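Local coordinates for mutT/nudix family protein (Listeria innocua, PDB 3I9X) that probably acts as a hydrolase of the Nudix family, whose members typically cleave nucleoside diphosphates linked to another group, at residues R23-Y28 against R115-S120; M32-V37 against H47-K52; G67-P72 against L153-A158; T97-I102 against A125-E130. One frame throughout, in Å; residues are numbered along the deposited sequence.

Interaction 1. Residues R23-Y28 against R115-S120; sequences RTPDGY and RGWIIS
A parallel pairing of strands 27-40 and 118-126 in the mixed sheet of the Nudix fold begins here, where one face of the W117 indole packs against P25 and the backbone of D26 and G27 meets that of W117 to I119. G27 and I118 form the first bridge and Y28 and I119 the second. The amide of I119 donates to G27 O over 3.0 Å with an N-H...O angle of 170°, and D26 N reaches W117 O at 2.8 Å, in the carbonyl plane; G27 N adds a weak bond to the same oxygen. Ahead of the strands the side chain of D26 takes over. Its OD1 accepts the amide of W117 on the anti side of the carboxylate in a nearly straight 2.9 Å bond, and the guanidinium NH2 of R23 on the syn side, as part of a salt bridge. One carboxylate oxygen thus fastens both the N-terminal arm and the turn entering strand 118-126. With CG anti to the backbone N (chi1 -178°), the W117 indole is turned to P25, whose CG stands 4.0 Å from the centroid of the six-membered ring, almost on the ring normal, in a CH-pi contact; R23 O lies at the ring edge. P25 CB also touches I119 CD1, so the proline ring meets both side chains. Y28 OH is hydrogen-bonded to D108 of the second subunit, and V76 of that subunit packs on W117. At the second bridge, Y28 CA makes a CA-H...O contact of 3.2 Å with I119 O, which lies near the plane of the tyrosine ring at its edge.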
loop_
_atom_site.group_PDB
_atom_site.type_symbol
_atom_site.label_atom_id
_atom_site.label_comp_id
_atom_site.label_asym_id
_atom_site.label_seq_id
_atom_site.Cartn_x
_atom_site.Cartn_y
_atom_site.Cartn_z
ATOM N N ARG A 23 0.684 -8.539 -19.658
ATOM C CA ARG A 23 -0.343 -7.684 -18.996
ATOM C C ARG A 23 0.213 -6.966 -17.744
ATOM O O ARG A 23 0.558 -7.626 -16.756
ATOM C CB ARG A 23 -1.526 -8.559 -18.595
ATOM C CG ARG A 23 -2.685 -7.825 -17.881
ATOM C CD ARG A 23 -3.761 -7.257 -18.849
ATOM N NE ARG A 23 -3.748 -5.786 -18.951
ATOM C CZ ARG A 23 -4.646 -4.948 -18.409
ATOM N NH1 ARG A 23 -5.672 -5.387 -17.672
ATOM N NH2 ARG A 23 -4.495 -3.643 -18.589
ATOM N N THR A 24 0.279 -5.635 -17.788
ATOM C CA THR A 24 0.780 -4.837 -16.671
ATOM C C THR A 24 -0.286 -3.832 -16.198
ATOM O O THR A 24 -1.332 -3.681 -16.850
ATOM C CB THR A 24 2.051 -4.084 -17.059
ATOM O OG1 THR A 24 1.734 -3.130 -18.065
ATOM C CG2 THR A 24 3.155 -5.044 -17.562
ATOM N N PRO A 25 -0.050 -3.149 -15.047
ATOM C CA PRO A 25 -1.132 -2.268 -14.587
ATOM C C PRO A 25 -1.228 -1.007 -15.421
ATOM O O PRO A 25 -0.251 -0.523 -15.988
ATOM C CB PRO A 25 -0.736 -1.916 -13.150
ATOM C CG PRO A 25 0.353 -2.908 -12.785
ATOM C CD PRO A 25 1.060 -3.168 -14.078
ATOM N N ASP A 26 -2.424 -0.470 -15.452
ATOM C CA ASP A 26 -2.717 0.710 -16.237
ATOM C C ASP A 26 -2.446 1.988 -15.497
ATOM O O ASP A 26 -2.390 3.065 -16.116
ATOM C CB ASP A 26 -4.161 0.631 -16.693
ATOM C CG ASP A 26 -4.357 -0.490 -17.639
ATOM O OD1 ASP A 26 -5.331 -1.267 -17.518
ATOM O OD2 ASP A 26 -3.447 -0.627 -18.493
ATOM N N GLY A 27 -2.214 1.902 -14.188
ATOM C CA GLY A 27 -2.044 3.136 -13.424
ATOM C C GLY A 27 -1.839 2.922 -11.944
ATOM O O GLY A 27 -2.255 1.927 -11.384
ATOM N N TYR A 28 -1.192 3.904 -11.340
ATOM C CA TYR A 28 -0.997 3.975 -9.925
ATOM C C TYR A 28 -1.454 5.344 -9.513
ATOM O O TYR A 28 -0.943 6.330 -10.042
ATOM C CB TYR A 28 0.510 3.834 -9.651
ATOM C CG TYR A 28 0.931 3.750 -8.217
ATOM C CD1 TYR A 28 0.182 3.028 -7.268
ATOM C CD2 TYR A 28 2.147 4.300 -7.806
ATOM C CE1 TYR A 28 0.615 2.917 -5.968
ATOM C CE2 TYR A 28 2.581 4.188 -6.506
ATOM C CZ TYR A 28 1.829 3.491 -5.578
ATOM O OH TYR A 28 2.289 3.388 -4.259
ATOM N N ARG A 115 -11.784 2.282 -15.821
ATOM C CA ARG A 115 -10.843 2.723 -16.828
ATOM C C ARG A 115 -9.675 1.737 -17.062
ATOM O O ARG A 115 -8.986 1.839 -18.075
ATOM C CB ARG A 115 -10.360 4.143 -16.507
ATOM C CG ARG A 115 -11.535 5.198 -16.384
ATOM C CD ARG A 115 -11.080 6.578 -15.835
ATOM N NE ARG A 115 -10.415 6.499 -14.516
ATOM C CZ ARG A 115 -9.993 7.547 -13.796
ATOM N NH1 ARG A 115 -10.162 8.790 -14.246
ATOM N NH2 ARG A 115 -9.400 7.356 -12.610
ATOM N N GLY A 116 -9.482 0.775 -16.148
ATOM C CA GLY A 116 -8.474 -0.297 -16.288
ATOM C C GLY A 116 -7.968 -0.913 -14.966
ATOM O O GLY A 116 -8.685 -0.983 -13.972
ATOM N N TRP A 117 -6.731 -1.392 -14.974
ATOM C CA TRP A 117 -6.114 -1.995 -13.768
ATOM C C TRP A 117 -5.380 -0.867 -13.017
ATOM O O TRP A 117 -4.241 -0.510 -13.376
ATOM C CB TRP A 117 -5.165 -3.132 -14.193
ATOM C CG TRP A 117 -4.476 -3.883 -13.091
ATOM C CD1 TRP A 117 -4.754 -3.840 -11.769
ATOM C CD2 TRP A 117 -3.427 -4.845 -13.256
ATOM N NE1 TRP A 117 -3.919 -4.697 -11.086
ATOM C CE2 TRP A 117 -3.098 -5.326 -11.983
ATOM C CE3 TRP A 117 -2.743 -5.348 -14.366
ATOM C CZ2 TRP A 117 -2.117 -6.303 -11.781
ATOM C CZ3 TRP A 117 -1.750 -6.311 -14.170
ATOM C CH2 TRP A 117 -1.448 -6.776 -12.891
ATOM N N ILE A 118 -6.068 -0.220 -12.068
ATOM C CA ILE A 118 -5.470 0.973 -11.424
ATOM C C ILE A 118 -5.377 0.693 -9.934
ATOM O O ILE A 118 -6.341 0.241 -9.313
ATOM C CB ILE A 118 -6.243 2.283 -11.766
ATOM C CG1 ILE A 118 -6.154 2.571 -13.272
ATOM C CG2 ILE A 118 -5.656 3.479 -11.042
ATOM C CD1 ILE A 118 -7.276 3.431 -13.791
ATOM N N ILE A 119 -4.177 0.869 -9.404
ATOM C CA ILE A 119 -3.881 0.580 -8.015
ATOM C C ILE A 119 -3.793 1.920 -7.307
ATOM O O ILE A 119 -3.069 2.836 -7.773
ATOM C CB ILE A 119 -2.551 -0.159 -7.907
ATOM C CG1 ILE A 119 -2.657 -1.535 -8.601
ATOM C CG2 ILE A 119 -2.119 -0.322 -6.456
ATOM C CD1 ILE A 119 -1.362 -1.901 -9.360
ATOM N N SER A 120 -4.596 2.061 -6.248
ATOM C CA SER A 120 -4.615 3.274 -5.448
ATOM C C SER A 120 -3.914 3.120 -4.107
ATOM O O SER A 120 -4.258 2.256 -3.341
ATOM C CB SER A 120 -6.053 3.707 -5.174
ATOM O OG SER A 120 -6.071 4.581 -4.068
#

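Interaction 2. Residues M32-V37 against H47-K52; sequences MILTTV and HILLIK
Three backbone hydrogen bonds tie T36 and L34 to H47 and L49. T36 and H47 form an antiparallel hydrogen-bonded pair: H47 N donates to T36 O in a nearly straight bond of 2.8 Å, and T36 N returns the bond to H47 O at 2.9 Å. The third, from L49 N to L34 O, measures 3.0 Å and arrives nearly along the C=O axis, whereas the donors of the other two are tilted from their carbonyl planes. Beyond L34 the strands diverge, and a water takes the place of direct pairing: it accepts from L34 N and donates to both M32 O and L49 O, the last at 2.8 Å, so three backbone atoms are joined through one molecule. These are the two arms of the beta hairpin 27-40 and 43-52 within the Nudix sheet, their short segments running at 140° to each other. At the non-hydrogen-bonded pair T35-I48, the CA of T35 comes within 3.0 Å of H47 O in a CA-H...O contact. The hydroxyls of T35 and T36 turn to neighbouring strand 118-126 and the turn after it, bonding A125 O and V127 O. On the face of I48, the side chain is extended (chi1 -179°, chi2 169°), and its CD1 meets I33 CD1 at 3.8 Å; helix 161-177 covers this pair through L165. The opposite face carries L34 and L49, whose CB atoms stand 4.3 Å apart, with L90 of helix 82-94 against L34. Farther along that face, T36 CG2 rests 4.0 Å from H47 CB, and the imidazole leads away to bond T45 O through ND1.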
loop_
_atom_site.group_PDB
_atom_site.type_symbol
_atom_site.label_atom_id
_atom_site.label_comp_id
_atom_site.label_asym_id
_atom_site.label_seq_id
_atom_site.Cartn_x
_atom_site.Cartn_y
_atom_site.Cartn_z
ATOM N N MET A 32 -6.475 10.821 -1.465
ATOM C CA MET A 32 -6.400 11.513 -0.185
ATOM C C MET A 32 -7.757 11.709 0.485
ATOM O O MET A 32 -8.625 12.411 -0.032
ATOM C CB MET A 32 -5.789 12.893 -0.378
ATOM C CG MET A 32 -4.438 12.881 -1.200
ATOM S SD MET A 32 -3.511 14.479 -1.115
ATOM C CE MET A 32 -4.262 14.950 0.504
ATOM N N ILE A 33 -7.930 11.099 1.640
ATOM C CA ILE A 33 -9.049 11.415 2.520
ATOM C C ILE A 33 -8.631 12.654 3.309
ATOM O O ILE A 33 -7.797 12.589 4.229
ATOM C CB ILE A 33 -9.342 10.267 3.414
ATOM C CG1 ILE A 33 -9.810 9.086 2.567
ATOM C CG2 ILE A 33 -10.373 10.586 4.437
ATOM C CD1 ILE A 33 -11.151 9.281 2.080
ATOM N N LEU A 34 -9.219 13.778 2.940
ATOM C CA LEU A 34 -8.861 15.071 3.500
ATOM C C LEU A 34 -9.890 15.556 4.488
ATOM O O LEU A 34 -10.973 16.013 4.087
ATOM C CB LEU A 34 -8.759 16.081 2.364
ATOM C CG LEU A 34 -7.852 17.275 2.463
ATOM C CD1 LEU A 34 -6.602 16.844 3.212
ATOM C CD2 LEU A 34 -7.490 17.785 1.026
ATOM N N THR A 35 -9.558 15.482 5.769
ATOM C CA THR A 35 -10.545 15.740 6.827
ATOM C C THR A 35 -10.225 16.906 7.738
ATOM O O THR A 35 -9.075 17.361 7.820
ATOM C CB THR A 35 -10.764 14.513 7.685
ATOM O OG1 THR A 35 -9.657 14.304 8.553
ATOM C CG2 THR A 35 -10.975 13.260 6.824
ATOM N N THR A 36 -11.267 17.401 8.398
ATOM C CA THR A 36 -11.152 18.403 9.458
ATOM C C THR A 36 -12.225 18.143 10.499
ATOM O O THR A 36 -13.063 17.257 10.339
ATOM C CB THR A 36 -11.239 19.833 8.954
ATOM O OG1 THR A 36 -10.883 20.735 10.012
ATOM C CG2 THR A 36 -12.619 20.174 8.462
ATOM N N VAL A 37 -12.146 18.869 11.598
ATOM C CA VAL A 37 -13.146 18.779 12.644
ATOM C C VAL A 37 -13.729 20.177 12.733
ATOM O O VAL A 37 -12.996 21.158 12.719
ATOM C CB VAL A 37 -12.557 18.300 13.978
ATOM C CG1 VAL A 37 -13.552 18.540 15.152
ATOM C CG2 VAL A 37 -12.198 16.807 13.922
ATOM N N HIS A 47 -15.395 16.231 9.217
ATOM C CA HIS A 47 -15.805 16.559 7.844
ATOM C C HIS A 47 -14.768 16.107 6.827
ATOM O O HIS A 47 -13.560 16.075 7.130
ATOM C CB HIS A 47 -15.973 18.074 7.683
ATOM C CG HIS A 47 -17.200 18.635 8.325
ATOM N ND1 HIS A 47 -17.485 18.467 9.665
ATOM C CD2 HIS A 47 -18.228 19.357 7.804
ATOM C CE1 HIS A 47 -18.630 19.073 9.941
ATOM N NE2 HIS A 47 -19.099 19.626 8.832
ATOM N N ILE A 48 -15.224 15.856 5.590
ATOM C CA ILE A 48 -14.361 15.469 4.487
ATOM C C ILE A 48 -14.543 16.359 3.249
ATOM O O ILE A 48 -15.678 16.740 2.912
ATOM C CB ILE A 48 -14.554 13.976 4.161
ATOM C CG1 ILE A 48 -13.650 13.563 3.034
ATOM C CG2 ILE A 48 -16.046 13.633 3.820
ATOM C CD1 ILE A 48 -13.569 12.068 2.798
ATOM N N LEU A 49 -13.423 16.722 2.599
ATOM C CA LEU A 49 -13.454 17.414 1.316
ATOM C C LEU A 49 -13.601 16.445 0.132
ATOM O O LEU A 49 -12.794 15.527 -0.075
ATOM C CB LEU A 49 -12.208 18.249 1.073
ATOM C CG LEU A 49 -12.373 19.304 -0.021
ATOM C CD1 LEU A 49 -13.164 20.544 0.471
ATOM C CD2 LEU A 49 -11.000 19.795 -0.610
ATOM N N LEU A 50 -14.602 16.691 -0.699
ATOM C CA LEU A 50 -14.829 15.856 -1.872
ATOM C C LEU A 50 -15.102 16.712 -3.083
ATOM O O LEU A 50 -15.541 17.851 -2.952
ATOM C CB LEU A 50 -15.981 14.922 -1.636
ATOM C CG LEU A 50 -15.876 13.907 -0.529
ATOM C CD1 LEU A 50 -17.304 13.221 -0.321
ATOM C CD2 LEU A 50 -14.798 12.893 -0.812
ATOM N N ILE A 51 -14.818 16.129 -4.250
ATOM C CA ILE A 51 -14.836 16.830 -5.504
ATOM C C ILE A 51 -15.746 16.068 -6.503
ATOM O O ILE A 51 -15.548 14.878 -6.826
ATOM C CB ILE A 51 -13.421 16.954 -6.068
ATOM C CG1 ILE A 51 -12.473 17.639 -5.043
ATOM C CG2 ILE A 51 -13.429 17.705 -7.414
ATOM C CD1 ILE A 51 -11.053 17.816 -5.564
ATOM N N LYS A 52 -16.764 16.755 -6.999
ATOM C CA LYS A 52 -17.720 16.070 -7.909
ATOM C C LYS A 52 -17.072 15.942 -9.270
ATOM O O LYS A 52 -16.555 16.914 -9.798
ATOM C CB LYS A 52 -18.991 16.862 -7.994
ATOM C CG LYS A 52 -20.151 16.227 -8.769
ATOM C CD LYS A 52 -21.254 17.266 -8.912
ATOM C CE LYS A 52 -22.574 16.797 -8.330
ATOM N NZ LYS A 52 -23.489 17.959 -8.139
HETATM O O HOH W 1 -11.161 13.523 0.997
#

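Interaction 3. Residues G67-P72 against L153-A158; sequences GKWAVP and LELPLA
The close-packed part of this contact is centred on W69, whose backbone is gripped from both ends by the loop 153-158. W69 N donates to P156 O at 2.9 Å, in the carbonyl plane, and A158 N donates to W69 O at 2.7 Å with an N-H...O angle of 170°; together they make the single bridge between W69 and L157. L155 lies over one face of the indole, its CD1 4.0 Å from the centroid of the five-membered ring in a CH-pi contact, while its CD2 packs near NE1 of the same ring. L157 CD2 comes back against W69 CB at 3.9 Å, and the methyls of A70 and A158 meet at 4.0 Å. F147 makes an edge-to-face contact with the same indole. The looser side holds K68 and P156. K68 CB touches A158 CB, but the extended chain beyond CG leads away and its NZ forms a salt bridge with E65; of the exposed P156 ring, CD rests against W69 CD1 at 4.1 Å. The arrangement joins the loop between helices 149-152 and 161-177 to the beginning of strand 69-75, in the mixed sheet of the Nudix fold.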
loop_
_atom_site.group_PDB
_atom_site.type_symbol
_atom_site.label_atom_id
_atom_site.label_comp_id
_atom_site.label_asym_id
_atom_site.label_seq_id
_atom_site.Cartn_x
_atom_site.Cartn_y
_atom_site.Cartn_z
ATOM N N GLY A 67 -20.418 13.121 -12.707
ATOM C CA GLY A 67 -21.325 13.561 -11.675
ATOM C C GLY A 67 -21.191 12.918 -10.294
ATOM O O GLY A 67 -21.974 13.261 -9.408
ATOM N N LYS A 68 -20.230 12.001 -10.099
ATOM C CA LYS A 68 -20.073 11.309 -8.811
ATOM C C LYS A 68 -18.970 11.981 -7.995
ATOM O O LYS A 68 -18.025 12.525 -8.548
ATOM C CB LYS A 68 -19.754 9.831 -9.008
ATOM C CG LYS A 68 -20.923 9.034 -9.637
ATOM C CD LYS A 68 -20.502 7.587 -9.875
ATOM C CE LYS A 68 -21.629 6.681 -10.357
ATOM N NZ LYS A 68 -21.205 5.226 -10.334
ATOM N N TRP A 69 -19.140 11.982 -6.682
ATOM C CA TRP A 69 -18.157 12.594 -5.768
ATOM C C TRP A 69 -16.928 11.701 -5.574
ATOM O O TRP A 69 -17.038 10.489 -5.415
ATOM C CB TRP A 69 -18.848 12.885 -4.427
ATOM C CG TRP A 69 -19.889 13.938 -4.523
ATOM C CD1 TRP A 69 -21.241 13.756 -4.736
ATOM C CD2 TRP A 69 -19.692 15.351 -4.411
ATOM N NE1 TRP A 69 -21.880 14.976 -4.765
ATOM C CE2 TRP A 69 -20.962 15.969 -4.594
ATOM C CE3 TRP A 69 -18.567 16.160 -4.215
ATOM C CZ2 TRP A 69 -21.135 17.350 -4.576
ATOM C CZ3 TRP A 69 -18.741 17.547 -4.182
ATOM C CH2 TRP A 69 -20.031 18.120 -4.345
ATOM N N ALA A 70 -15.750 12.302 -5.590
ATOM C CA ALA A 70 -14.505 11.579 -5.442
ATOM C C ALA A 70 -13.618 12.310 -4.431
ATOM O O ALA A 70 -13.688 13.542 -4.328
ATOM C CB ALA A 70 -13.755 11.510 -6.780
ATOM N N VAL A 71 -12.755 11.554 -3.749
ATOM C CA VAL A 71 -11.716 12.186 -2.942
ATOM C C VAL A 71 -10.734 12.882 -3.860
ATOM O O VAL A 71 -10.538 12.472 -4.985
ATOM C CB VAL A 71 -11.000 11.197 -1.987
ATOM C CG1 VAL A 71 -12.032 10.590 -1.087
ATOM C CG2 VAL A 71 -10.161 10.117 -2.755
ATOM N N PRO A 72 -10.112 13.938 -3.384
ATOM C CA PRO A 72 -8.961 14.446 -4.118
ATOM C C PRO A 72 -7.859 13.393 -4.321
ATOM O O PRO A 72 -7.681 12.490 -3.485
ATOM C CB PRO A 72 -8.432 15.531 -3.204
ATOM C CG PRO A 72 -9.630 15.843 -2.267
ATOM C CD PRO A 72 -10.292 14.593 -2.096
ATOM N N LEU A 153 -20.865 9.704 3.432
ATOM C CA LEU A 153 -21.093 8.281 3.205
ATOM C C LEU A 153 -22.380 7.955 2.406
ATOM O O LEU A 153 -22.534 6.820 1.944
ATOM C CB LEU A 153 -21.133 7.502 4.527
ATOM C CG LEU A 153 -19.805 7.379 5.295
ATOM C CD1 LEU A 153 -20.059 6.759 6.688
ATOM C CD2 LEU A 153 -18.780 6.550 4.504
ATOM N N GLU A 154 -23.287 8.918 2.247
ATOM C CA GLU A 154 -24.538 8.657 1.537
ATOM C C GLU A 154 -24.569 9.256 0.157
ATOM O O GLU A 154 -25.536 9.071 -0.566
ATOM C CB GLU A 154 -25.714 9.216 2.342
ATOM C CG GLU A 154 -25.736 8.709 3.778
ATOM C CD GLU A 154 -27.100 8.193 4.158
ATOM O OE1 GLU A 154 -27.654 7.387 3.351
ATOM O OE2 GLU A 154 -27.611 8.583 5.244
ATOM N N LEU A 155 -23.535 10.023 -0.187
ATOM C CA LEU A 155 -23.399 10.580 -1.505
ATOM C C LEU A 155 -23.227 9.494 -2.591
ATOM O O LEU A 155 -22.785 8.363 -2.313
ATOM C CB LEU A 155 -22.200 11.572 -1.553
ATOM C CG LEU A 155 -22.306 12.902 -0.787
ATOM C CD1 LEU A 155 -20.932 13.619 -0.827
ATOM C CD2 LEU A 155 -23.437 13.856 -1.340
ATOM N N PRO A 156 -23.565 9.845 -3.839
ATOM C CA PRO A 156 -23.129 9.045 -4.964
ATOM C C PRO A 156 -21.621 9.221 -5.197
ATOM O O PRO A 156 -21.194 10.280 -5.676
ATOM C CB PRO A 156 -23.940 9.596 -6.143
ATOM C CG PRO A 156 -24.301 11.011 -5.743
ATOM C CD PRO A 156 -24.256 11.089 -4.243
ATOM N N LEU A 157 -20.846 8.181 -4.845
ATOM C CA LEU A 157 -19.382 8.241 -4.786
ATOM C C LEU A 157 -18.716 7.499 -5.946
ATOM O O LEU A 157 -19.093 6.379 -6.262
ATOM C CB LEU A 157 -18.897 7.667 -3.447
ATOM C CG LEU A 157 -19.095 8.536 -2.189
ATOM C CD1 LEU A 157 -18.927 7.733 -0.937
ATOM C CD2 LEU A 157 -18.151 9.738 -2.149
ATOM N N ALA A 158 -17.711 8.112 -6.557
ATOM C CA ALA A 158 -16.984 7.517 -7.668
ATOM C C ALA A 158 -16.148 6.278 -7.254
ATOM O O ALA A 158 -15.658 6.190 -6.114
ATOM C CB ALA A 158 -16.078 8.587 -8.333
#

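Interaction 4. Residues T97-I102 against A125-E130; sequences TDIPLI and AIVPPE
A125 and I99 bury the most surface here, and V127 and L101 complete a small apolar contact without a direct hydrogen bond between the segments. The methyl of A125 is met by two side chains of the incoming loop: L101 CD2 approaches it to 3.7 Å and I99 CG2 to 3.9 Å. The same I99 branch, placed anti to its backbone N while CG1 lies beside that N (chi1 -57°), also touches V127 CG1 at 3.9 Å, so one methyl touches the alternate residues A125 and V127. The I99 and V127 side chains meet at about a right angle. L101 points away from the strand at CB, yet with CD1 extended (chi2 175°) the other branch, CD2, is turned to A125. What polar linkage there is runs through a water, which donates to P100 O and accepts from I126 N, both at 2.9 Å; it bridges the backbones at the point where strand and loop draw apart. Helix 82-94 covers the contact, with L90 against both I99 and L101 and A86 against L101. On the far side of the strand, A125 and V127 pair through their backbones with strand 27-40. Here the link leaving helix 82-94, the helix of the Nudix box, packs against strand 118-126 before becoming its antiparallel neighbour 102-107, part of the alpha-beta packing of the Nudix fold.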
loop_
_atom_site.group_PDB
_atom_site.type_symbol
_atom_site.label_atom_id
_atom_site.label_comp_id
_atom_site.label_asym_id
_atom_site.label_seq_id
_atom_site.Cartn_x
_atom_site.Cartn_y
_atom_site.Cartn_z
ATOM N N THR A 97 1.184 22.640 3.300
ATOM C CA THR A 97 2.576 22.332 2.998
ATOM C C THR A 97 3.324 21.537 4.081
ATOM O O THR A 97 4.258 20.786 3.794
ATOM C CB THR A 97 3.331 23.665 2.712
ATOM O OG1 THR A 97 4.124 23.511 1.525
ATOM C CG2 THR A 97 4.207 24.122 3.905
ATOM N N ASP A 98 2.939 21.687 5.337
ATOM C CA ASP A 98 3.680 21.009 6.392
ATOM C C ASP A 98 2.781 19.950 7.020
ATOM O O ASP A 98 2.727 19.849 8.254
ATOM C CB ASP A 98 4.143 22.046 7.445
ATOM N N ILE A 99 2.073 19.174 6.171
ATOM C CA ILE A 99 1.033 18.236 6.638
ATOM C C ILE A 99 1.443 16.786 6.431
ATOM O O ILE A 99 1.574 16.324 5.303
ATOM C CB ILE A 99 -0.350 18.482 5.949
ATOM C CG1 ILE A 99 -0.820 19.925 6.171
ATOM C CG2 ILE A 99 -1.402 17.536 6.513
ATOM C CD1 ILE A 99 -1.100 20.290 7.677
ATOM N N PRO A 100 1.652 16.064 7.532
ATOM C CA PRO A 100 1.896 14.636 7.383
ATOM C C PRO A 100 0.628 13.905 6.959
ATOM O O PRO A 100 -0.452 14.133 7.496
ATOM C CB PRO A 100 2.366 14.189 8.777
ATOM C CG PRO A 100 2.736 15.459 9.507
ATOM C CD PRO A 100 1.794 16.493 8.933
ATOM N N LEU A 101 0.824 13.076 5.956
ATOM C CA LEU A 101 -0.170 12.252 5.321
ATOM C C LEU A 101 0.006 10.856 5.886
ATOM O O LEU A 101 1.133 10.330 5.866
ATOM C CB LEU A 101 0.109 12.240 3.827
ATOM C CG LEU A 101 -0.129 13.568 3.077
ATOM C CD1 LEU A 101 0.314 13.396 1.661
ATOM C CD2 LEU A 101 -1.601 13.962 3.103
ATOM N N ILE A 102 -1.071 10.301 6.452
ATOM C CA ILE A 102 -1.045 8.993 7.070
ATOM C C ILE A 102 -1.527 7.916 6.049
ATOM O O ILE A 102 -2.627 7.990 5.530
ATOM C CB ILE A 102 -1.946 8.975 8.312
ATOM C CG1 ILE A 102 -1.587 10.153 9.252
ATOM C CG2 ILE A 102 -1.938 7.549 9.020
ATOM C CD1 ILE A 102 -0.076 10.233 9.629
ATOM N N ALA A 125 -5.401 12.791 5.910
ATOM C CA ALA A 125 -4.816 13.922 6.617
ATOM C C ALA A 125 -5.917 14.613 7.415
ATOM O O ALA A 125 -7.094 14.616 7.003
ATOM C CB ALA A 125 -4.194 14.900 5.631
ATOM N N ILE A 126 -5.522 15.195 8.548
ATOM C CA ILE A 126 -6.391 16.020 9.374
ATOM C C ILE A 126 -5.855 17.444 9.373
ATOM O O ILE A 126 -4.797 17.715 9.907
ATOM C CB ILE A 126 -6.501 15.470 10.780
ATOM C CG1 ILE A 126 -7.063 14.058 10.735
ATOM C CG2 ILE A 126 -7.417 16.357 11.675
ATOM C CD1 ILE A 126 -6.695 13.248 11.926
ATOM N N VAL A 127 -6.562 18.360 8.724
ATOM C CA VAL A 127 -6.055 19.708 8.553
ATOM C C VAL A 127 -7.008 20.678 9.239
ATOM O O VAL A 127 -8.076 20.273 9.674
ATOM C CB VAL A 127 -5.831 20.012 7.074
ATOM C CG1 VAL A 127 -5.043 18.857 6.425
ATOM C CG2 VAL A 127 -7.165 20.224 6.352
ATOM N N PRO A 128 -6.575 21.937 9.433
ATOM C CA PRO A 128 -7.469 22.918 10.000
ATOM C C PRO A 128 -8.589 23.216 9.016
ATOM O O PRO A 128 -8.382 23.159 7.800
ATOM C CB PRO A 128 -6.562 24.153 10.241
ATOM C CG PRO A 128 -5.165 23.595 10.341
ATOM C CD PRO A 128 -5.205 22.479 9.288
ATOM N N PRO A 129 -9.769 23.547 9.543
ATOM C CA PRO A 129 -10.959 23.655 8.703
ATOM C C PRO A 129 -10.893 24.757 7.678
ATOM O O PRO A 129 -11.562 24.655 6.652
ATOM C CB PRO A 129 -12.101 23.887 9.706
ATOM C CG PRO A 129 -11.456 24.334 10.953
ATOM C CD PRO A 129 -10.041 23.841 10.965
ATOM N N GLU A 130 -10.078 25.788 7.918
ATOM C CA GLU A 130 -10.151 26.995 7.102
ATOM C C GLU A 130 -9.721 26.805 5.640
ATOM O O GLU A 130 -10.375 27.288 4.748
ATOM C CB GLU A 130 -9.375 28.159 7.766
ATOM C CG GLU A 130 -10.046 28.727 9.074
ATOM C CD GLU A 130 -9.694 27.950 10.367
ATOM O OE1 GLU A 130 -8.731 27.116 10.346
ATOM O OE2 GLU A 130 -10.399 28.191 11.407
HETATM O O HOH W 2 -2.769 14.507 9.218
#

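All four contacts gather on one mixed sheet. Interactions 1 and 2 share strand 27-40, with centres 24 Å apart; interactions 1 and 4 share strand 118-126, their centres about 28 Å apart on opposite sides of the chain's centre. Interaction 2 is the middle piece: its centre is 11 Å from those of interactions 3 and 4, joined to the former by probable backbone hydrogen bonds I51 N to A70 O and M32 N to P72 O, and to the latter by V127 N to T35 O. Along the chain, interaction 1 encloses interaction 2 and crosses 3 and 4; interaction 3 encloses 4. Distant sequence is thus sewn into the Nudix domain of a longer protein, with interaction 1 at the subunit interface.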